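Local coordinates for protein lysyl oxidase (Pichia pastoris, PDB 1W7C) that probably oxidises primary amines, as a copper- and topaquinone-dependent amine oxidase carrying one topaquinone cofactor in each subunit, at residues I331-A342 with D489-V500. Numbering follows the deposited sequence.
Sequences IVYELSLQELIA and DHVLNYKVDLDV. With CA (calcium ion), chain D; CU (copper (II) ion), chain C.
With CG anti to the backbone N in both (chi1 177° and -173°) and their chains fully extended, Glu-334 and Lys-495 bring their charged ends together on one face of an antiparallel strand pair of the copper amine oxidase enzyme domain, where Lys-495 NZ makes a salt bridge to Glu-334 OE2 of 2.8 Å, from above the carboxylate plane. Ser-336, small enough to lie beside the lysine chain, donates OG to Glu-334 OE1 at 2.8 Å, and water 1 links OE2 to Asp-497 OD2. Were Glu-334 replaced by an alanine, the buried ammonium of Lys-495 would probably lose its carboxylate mate and Ser-336 OG its acceptor.

The opposite face is mostly apolar: Leu-337 CD1 lies over the Tyr-494 ring, 4.0 Å from its centroid, a CH-pi contact, and Leu-340 CD2 meets Leu-492 CD2 at 3.5 Å. A beta bulge at Gln-338 lets Gln-338 N bond Asn-493 O while Asn-493 N bonds Glu-339 O.

At this face's end His-490 NE2 binds copper at 2.0 Å, beside His-488 and His-654; water 2 joins ND1 to Ile-341 O, probably fixing the ring's rotation. At the other, Asp-497 OD1, Leu-498 O and Asp-499 OD1 bind calcium with Asp-643 and Ile-644; its charge, with Lys-65, likely offsets the clustered carboxylates. Segment 489-500 thus serves two metals.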
ATOM      1  N   ILE A 331      -8.763 -21.633  -6.153  1.00 14.04           N
ATOM      2  CA  ILE A 331      -9.404 -20.401  -5.703  1.00 14.29           C
ATOM      3  C   ILE A 331      -9.754 -19.437  -6.833  1.00 14.33           C
ATOM      4  O   ILE A 331     -10.697 -18.679  -6.692  1.00 14.48           O
ATOM      5  CB  ILE A 331      -8.600 -19.693  -4.607  1.00 16.90           C
ATOM      6  CG1 ILE A 331      -7.219 -19.263  -5.070  1.00 16.73           C
ATOM      7  CG2 ILE A 331      -8.535 -20.538  -3.330  1.00 19.03           C
ATOM      8  CD1 ILE A 331      -6.606 -18.199  -4.223  1.00 17.99           C
ATOM      9  N   VAL A 332      -8.996 -19.478  -7.931  1.00 14.31           N
ATOM     10  CA  VAL A 332      -9.256 -18.553  -9.053  1.00 14.58           C
ATOM     11  C   VAL A 332      -9.083 -19.349 -10.362  1.00 14.53           C
ATOM     12  O   VAL A 332      -8.020 -19.897 -10.624  1.00 15.56           O
ATOM     13  CB  VAL A 332      -8.256 -17.353  -9.055  1.00 13.69           C
ATOM     14  CG1 VAL A 332      -8.434 -16.509 -10.331  1.00 16.25           C
ATOM     15  CG2 VAL A 332      -8.382 -16.519  -7.813  1.00 15.05           C
ATOM     16  N   TYR A 333     -10.141 -19.369 -11.168  1.00 13.92           N
ATOM     17  CA  TYR A 333     -10.078 -20.018 -12.462  1.00 14.47           C
ATOM     18  C   TYR A 333      -9.203 -19.234 -13.446  1.00 13.57           C
ATOM     19  O   TYR A 333      -8.346 -19.805 -14.111  1.00 14.08           O
ATOM     20  CB  TYR A 333     -11.481 -20.279 -13.042  1.00 14.29           C
ATOM     21  CG  TYR A 333     -11.358 -20.804 -14.479  1.00 14.34           C
ATOM     22  CD1 TYR A 333     -10.923 -22.091 -14.719  1.00 16.69           C
ATOM     23  CD2 TYR A 333     -11.642 -19.992 -15.575  1.00 14.82           C
ATOM     24  CE1 TYR A 333     -10.725 -22.546 -16.018  1.00 16.39           C
ATOM     25  CE2 TYR A 333     -11.461 -20.424 -16.867  1.00 16.34           C
ATOM     26  CZ  TYR A 333     -10.999 -21.717 -17.080  1.00 15.48           C
ATOM     27  OH  TYR A 333     -10.773 -22.161 -18.347  1.00 16.53           O
ATOM     28  N   GLU A 334      -9.447 -17.921 -13.501  1.00 13.70           N
ATOM     29  CA  GLU A 334      -8.752 -17.008 -14.405  1.00 14.12           C
ATOM     30  C   GLU A 334      -8.490 -15.706 -13.689  1.00 12.41           C
ATOM     31  O   GLU A 334      -9.417 -15.151 -13.097  1.00 13.41           O
ATOM     32  CB  GLU A 334      -9.634 -16.726 -15.633  1.00 14.68           C
ATOM     33  CG  GLU A 334      -9.018 -15.723 -16.607  1.00 15.03           C
ATOM     34  CD  GLU A 334      -9.843 -15.408 -17.839  1.00 15.54           C
ATOM     35  OE1 GLU A 334      -9.366 -14.565 -18.623  1.00 16.19           O
ATOM     36  OE2 GLU A 334     -10.953 -15.986 -18.027  1.00 14.77           O
ATOM     37  N   LEU A 335      -7.241 -15.247 -13.788  1.00 12.98           N
ATOM     38  CA  LEU A 335      -6.878 -13.897 -13.345  1.00 13.37           C
ATOM     39  C   LEU A 335      -6.200 -13.254 -14.543  1.00 11.99           C
ATOM     40  O   LEU A 335      -5.138 -13.716 -14.955  1.00 13.44           O
ATOM     41  CB  LEU A 335      -5.939 -13.960 -12.123  1.00 13.41           C
ATOM     42  CG  LEU A 335      -5.327 -12.624 -11.685  1.00 13.45           C
ATOM     43  CD1 LEU A 335      -6.404 -11.632 -11.287  1.00 14.94           C
ATOM     44  CD2 LEU A 335      -4.386 -12.842 -10.534  1.00 14.76           C
ATOM     45  N   SER A 336      -6.754 -12.196 -15.079  1.00 13.10           N
ATOM     46  CA  SER A 336      -6.178 -11.653 -16.308  1.00 13.21           C
ATOM     47  C   SER A 336      -6.427 -10.143 -16.391  1.00 12.35           C
ATOM     48  O   SER A 336      -7.558  -9.664 -16.384  1.00 13.19           O
ATOM     49  CB  SER A 336      -6.770 -12.338 -17.543  1.00 13.97           C
ATOM     50  OG  SER A 336      -8.181 -12.289 -17.512  1.00 16.31           O
ATOM     51  N   LEU A 337      -5.337  -9.400 -16.504  1.00 13.35           N
ATOM     52  CA  LEU A 337      -5.443  -7.997 -16.913  1.00 12.60           C
ATOM     53  C   LEU A 337      -6.195  -7.928 -18.234  1.00 14.10           C
ATOM     54  O   LEU A 337      -5.899  -8.690 -19.168  1.00 13.87           O
ATOM     55  CB  LEU A 337      -4.041  -7.427 -17.085  1.00 13.50           C
ATOM     56  CG  LEU A 337      -3.984  -5.983 -17.596  1.00 14.05           C
ATOM     57  CD1 LEU A 337      -4.482  -4.992 -16.564  1.00 16.08           C
ATOM     58  CD2 LEU A 337      -2.584  -5.665 -18.058  1.00 17.06           C
ATOM     59  N   GLN A 338      -7.107  -6.970 -18.330  1.00 12.84           N
ATOM     60  CA  GLN A 338      -7.979  -6.834 -19.481  1.00 12.75           C
ATOM     61  C   GLN A 338      -7.708  -5.623 -20.352  1.00 13.66           C
ATOM     62  O   GLN A 338      -7.871  -5.684 -21.562  1.00 13.76           O
ATOM     63  CB  GLN A 338      -9.435  -6.726 -18.996  1.00 13.18           C
ATOM     64  CG  GLN A 338      -9.900  -8.013 -18.406  1.00 13.97           C
ATOM     65  CD  GLN A 338     -10.078  -9.083 -19.427  1.00 14.68           C
ATOM     66  OE1 GLN A 338     -10.717  -8.866 -20.456  1.00 14.82           O
ATOM     67  NE2 GLN A 338      -9.495 -10.242 -19.160  1.00 14.21           N
ATOM     68  N   GLU A 339      -7.345  -4.517 -19.727  1.00 13.46           N
ATOM     69  CA  GLU A 339      -7.255  -3.217 -20.426  1.00 13.15           C
ATOM     70  C   GLU A 339      -6.571  -2.236 -19.528  1.00 12.51           C
ATOM     71  O   GLU A 339      -6.631  -2.343 -18.301  1.00 13.07           O
ATOM     72  CB  GLU A 339      -8.623  -2.701 -20.838  1.00 13.62           C
ATOM     73  CG  GLU A 339      -8.715  -1.363 -21.569  1.00 15.99           C
ATOM     74  CD  GLU A 339      -7.981  -1.316 -22.914  1.00 14.53           C
ATOM     75  OE1 GLU A 339      -6.726  -1.390 -22.943  1.00 14.14           O
ATOM     76  OE2 GLU A 339      -8.679  -1.128 -23.959  1.00 14.40           O
ATOM     77  N   LEU A 340      -5.901  -1.292 -20.155  1.00 13.16           N
ATOM     78  CA  LEU A 340      -5.309  -0.148 -19.480  1.00 13.78           C
ATOM     79  C   LEU A 340      -5.593   1.065 -20.335  1.00 12.70           C
ATOM     80  O   LEU A 340      -5.296   1.066 -21.539  1.00 16.19           O
ATOM     81  CB  LEU A 340      -3.790  -0.249 -19.269  1.00 20.00           C
ATOM     82  CG  LEU A 340      -3.094  -1.462 -18.821  1.00 26.21           C
ATOM     83  CD1 LEU A 340      -2.944  -2.386 -19.996  1.00 42.59           C
ATOM     84  CD2 LEU A 340      -1.693  -1.048 -18.261  1.00 45.26           C
ATOM     85  N   ILE A 341      -6.145   2.100 -19.728  1.00 13.50           N
ATOM     86  CA  ILE A 341      -6.477   3.353 -20.414  1.00 12.86           C
ATOM     87  C   ILE A 341      -5.657   4.493 -19.833  1.00 13.34           C
ATOM     88  O   ILE A 341      -5.260   4.480 -18.654  1.00 13.56           O
ATOM     89  CB  ILE A 341      -7.990   3.703 -20.386  1.00 13.21           C
ATOM     90  CG1 ILE A 341      -8.472   3.858 -18.945  1.00 13.98           C
ATOM     91  CG2 ILE A 341      -8.742   2.637 -21.180  1.00 14.77           C
ATOM     92  CD1 ILE A 341      -9.895   4.471 -18.840  1.00 14.98           C
ATOM     93  N   ALA A 342      -5.411   5.479 -20.676  1.00 13.90           N
ATOM     94  CA  ALA A 342      -4.800   6.715 -20.245  1.00 14.04           C
ATOM     95  C   ALA A 342      -5.580   7.841 -20.882  1.00 14.58           C
ATOM     96  O   ALA A 342      -5.533   8.012 -22.116  1.00 14.72           O
ATOM     97  CB  ALA A 342      -3.336   6.781 -20.638  1.00 15.80           C
ATOM     98  N   ASP A 489      -5.905  10.341 -16.173  1.00 13.68           N
ATOM     99  CA  ASP A 489      -6.201   9.150 -15.417  1.00 14.08           C
ATOM    100  C   ASP A 489      -5.601   7.933 -16.093  1.00 13.55           C
ATOM    101  O   ASP A 489      -5.727   7.763 -17.304  1.00 15.03           O
ATOM    102  CB  ASP A 489      -7.713   8.910 -15.332  1.00 14.42           C
ATOM    103  CG  ASP A 489      -8.402   9.755 -14.293  1.00 14.31           C
ATOM    104  OD1 ASP A 489      -7.721  10.278 -13.372  1.00 15.15           O
ATOM    105  OD2 ASP A 489      -9.626   9.939 -14.360  1.00 14.85           O
ATOM    106  N   HIS A 490      -4.944   7.106 -15.300  1.00 13.70           N
ATOM    107  CA  HIS A 490      -4.618   5.726 -15.651  1.00 13.70           C
ATOM    108  C   HIS A 490      -5.682   4.854 -14.983  1.00 14.35           C
ATOM    109  O   HIS A 490      -5.909   5.009 -13.783  1.00 15.52           O
ATOM    110  CB  HIS A 490      -3.278   5.310 -15.080  1.00 15.01           C
ATOM    111  CG  HIS A 490      -2.117   6.091 -15.599  1.00 16.88           C
ATOM    112  ND1 HIS A 490      -1.424   5.734 -16.733  1.00 19.23           N
ATOM    113  CD2 HIS A 490      -1.456   7.153 -15.065  1.00 19.04           C
ATOM    114  CE1 HIS A 490      -0.409   6.564 -16.900  1.00 19.91           C
ATOM    115  NE2 HIS A 490      -0.414   7.444 -15.904  1.00 20.25           N
ATOM    116  N   VAL A 491      -6.305   3.934 -15.717  1.00 12.64           N
ATOM    117  CA  VAL A 491      -7.214   2.965 -15.114  1.00 13.05           C
ATOM    118  C   VAL A 491      -6.973   1.609 -15.758  1.00 13.35           C
ATOM    119  O   VAL A 491      -6.795   1.523 -16.985  1.00 13.72           O
ATOM    120  CB  VAL A 491      -8.711   3.352 -15.175  1.00 13.83           C
ATOM    121  CG1 VAL A 491      -9.497   2.570 -14.116  1.00 15.04           C
ATOM    122  CG2 VAL A 491      -8.919   4.841 -15.000  1.00 15.20           C
ATOM    123  N   LEU A 492      -6.918   0.567 -14.954  1.00 12.17           N
ATOM    124  CA  LEU A 492      -6.580  -0.808 -15.379  1.00 12.80           C
ATOM    125  C   LEU A 492      -7.721  -1.703 -14.892  1.00 12.60           C
ATOM    126  O   LEU A 492      -8.126  -1.584 -13.741  1.00 14.22           O
ATOM    127  CB  LEU A 492      -5.264  -1.318 -14.748  1.00 15.79           C
ATOM    128  CG  LEU A 492      -3.980  -0.677 -15.180  1.00 18.85           C
ATOM    129  CD1 LEU A 492      -3.738   0.606 -14.423  1.00 20.88           C
ATOM    130  CD2 LEU A 492      -2.804  -1.644 -14.981  1.00 24.56           C
ATOM    131  N   ASN A 493      -8.181  -2.621 -15.736  1.00 12.94           N
ATOM    132  CA  ASN A 493      -9.229  -3.584 -15.404  1.00 12.22           C
ATOM    133  C   ASN A 493      -8.624  -4.971 -15.312  1.00 12.05           C
ATOM    134  O   ASN A 493      -7.911  -5.396 -16.219  1.00 13.24           O
ATOM    135  CB  ASN A 493     -10.321  -3.586 -16.474  1.00 12.28           C
ATOM    136  CG  ASN A 493     -11.506  -4.413 -16.095  1.00 13.91           C
ATOM    137  OD1 ASN A 493     -11.786  -5.428 -16.740  1.00 13.65           O
ATOM    138  ND2 ASN A 493     -12.268  -3.969 -15.076  1.00 13.86           N
ATOM    139  N   TYR A 494      -8.952  -5.675 -14.226  1.00 12.40           N
ATOM    140  CA  TYR A 494      -8.582  -7.072 -14.058  1.00 12.07           C
ATOM    141  C   TYR A 494      -9.831  -7.950 -13.967  1.00 12.74           C
ATOM    142  O   TYR A 494     -10.743  -7.697 -13.202  1.00 13.03           O
ATOM    143  CB  TYR A 494      -7.781  -7.251 -12.776  1.00 13.41           C
ATOM    144  CG  TYR A 494      -6.403  -6.601 -12.775  1.00 12.35           C
ATOM    145  CD1 TYR A 494      -6.279  -5.248 -12.491  1.00 12.97           C
ATOM    146  CD2 TYR A 494      -5.261  -7.319 -13.033  1.00 13.61           C
ATOM    147  CE1 TYR A 494      -5.027  -4.642 -12.502  1.00 13.75           C
ATOM    148  CE2 TYR A 494      -4.035  -6.743 -13.034  1.00 13.31           C
ATOM    149  CZ  TYR A 494      -3.921  -5.393 -12.756  1.00 13.41           C
ATOM    150  OH  TYR A 494      -2.673  -4.803 -12.716  1.00 15.97           O
ATOM    151  N   LYS A 495      -9.830  -9.029 -14.740  1.00 12.64           N
ATOM    152  CA  LYS A 495     -10.839 -10.073 -14.622  1.00 12.16           C
ATOM    153  C   LYS A 495     -10.383 -11.032 -13.531  1.00 11.95           C
ATOM    154  O   LYS A 495      -9.325 -11.669 -13.664  1.00 13.51           O
ATOM    155  CB  LYS A 495     -11.003 -10.803 -15.945  1.00 13.15           C
ATOM    156  CG  LYS A 495     -12.138 -11.791 -15.968  1.00 14.15           C
ATOM    157  CD  LYS A 495     -12.127 -12.562 -17.285  1.00 15.35           C
ATOM    158  CE  LYS A 495     -13.335 -13.504 -17.438  1.00 15.04           C
ATOM    159  NZ  LYS A 495     -13.164 -14.322 -18.690  1.00 14.67           N
ATOM    160  N   VAL A 496     -11.133 -11.101 -12.436  1.00 12.50           N
ATOM    161  CA  VAL A 496     -10.775 -11.902 -11.282  1.00 12.85           C
ATOM    162  C   VAL A 496     -11.888 -12.930 -11.098  1.00 12.45           C
ATOM    163  O   VAL A 496     -12.900 -12.686 -10.416  1.00 13.43           O
ATOM    164  CB  VAL A 496     -10.619 -11.012 -10.008  1.00 13.57           C
ATOM    165  CG1 VAL A 496     -10.153 -11.832  -8.828  1.00 14.38           C
ATOM    166  CG2 VAL A 496      -9.654  -9.845 -10.233  1.00 13.75           C
ATOM    167  N   ASP A 497     -11.723 -14.079 -11.727  1.00 12.97           N
ATOM    168  CA  ASP A 497     -12.739 -15.115 -11.692  1.00 13.68           C
ATOM    169  C   ASP A 497     -12.438 -16.041 -10.518  1.00 13.91           C
ATOM    170  O   ASP A 497     -11.988 -17.178 -10.648  1.00 14.35           O
ATOM    171  CB  ASP A 497     -12.809 -15.841 -13.027  1.00 13.88           C
ATOM    172  CG  ASP A 497     -13.862 -16.887 -13.074  1.00 14.55           C
ATOM    173  OD1 ASP A 497     -14.740 -16.929 -12.144  1.00 13.85           O
ATOM    174  OD2 ASP A 497     -13.890 -17.686 -14.048  1.00 15.19           O
ATOM    175  N   LEU A 498     -12.762 -15.530  -9.339  1.00 14.16           N
ATOM    176  CA  LEU A 498     -12.711 -16.285  -8.088  1.00 13.39           C
ATOM    177  C   LEU A 498     -13.755 -17.390  -8.188  1.00 13.46           C
ATOM    178  O   LEU A 498     -14.888 -17.114  -8.588  1.00 12.86           O
ATOM    179  CB  LEU A 498     -13.024 -15.356  -6.880  1.00 14.21           C
ATOM    180  CG  LEU A 498     -11.801 -14.591  -6.358  1.00 14.48           C
ATOM    181  CD1 LEU A 498     -12.256 -13.264  -5.716  1.00 16.10           C
ATOM    182  CD2 LEU A 498     -11.028 -15.414  -5.371  1.00 14.56           C
ATOM    183  N   ASP A 499     -13.402 -18.576  -7.723  1.00 13.70           N
ATOM    184  CA  ASP A 499     -14.308 -19.713  -7.603  1.00 13.91           C
ATOM    185  C   ASP A 499     -14.040 -20.270  -6.184  1.00 14.43           C
ATOM    186  O   ASP A 499     -13.207 -21.173  -5.996  1.00 15.65           O
ATOM    187  CB  ASP A 499     -13.993 -20.815  -8.628  1.00 13.83           C
ATOM    188  CG  ASP A 499     -14.480 -20.531 -10.027  1.00 14.09           C
ATOM    189  OD1 ASP A 499     -15.240 -19.570 -10.286  1.00 15.07           O
ATOM    190  OD2 ASP A 499     -14.078 -21.334 -10.944  1.00 15.39           O
ATOM    191  N   VAL A 500     -14.637 -19.649  -5.189  1.00 14.21           N
ATOM    192  CA  VAL A 500     -14.330 -19.985  -3.810  1.00 14.12           C
ATOM    193  C   VAL A 500     -15.139 -21.187  -3.357  1.00 15.22           C
ATOM    194  O   VAL A 500     -16.358 -21.130  -3.283  1.00 16.49           O
ATOM    195  CB  VAL A 500     -14.596 -18.778  -2.875  1.00 15.36           C
ATOM    196  CG1 VAL A 500     -14.172 -19.126  -1.476  1.00 16.46           C
ATOM    197  CG2 VAL A 500     -13.844 -17.573  -3.379  1.00 16.07           C
TER
HETATM  198 CA    CA D 802     -16.195 -17.518 -10.494  1.00 13.64          CA
HETATM  199 CU    CU C 801       0.692   9.117 -15.684  1.00 20.69          CU
HETATM  200  O   HOH W   1     -13.267 -16.934 -16.690  1.00 16.33           O
HETATM  201  O   HOH W   2      -2.679   3.611 -18.000  1.00 24.92           O
HETATM  202  O   HOH W   3       2.267   9.011 -17.226  1.00 33.71           O
HETATM  203  O   HOH W   4     -17.717 -18.059  -8.688  1.00 13.86           O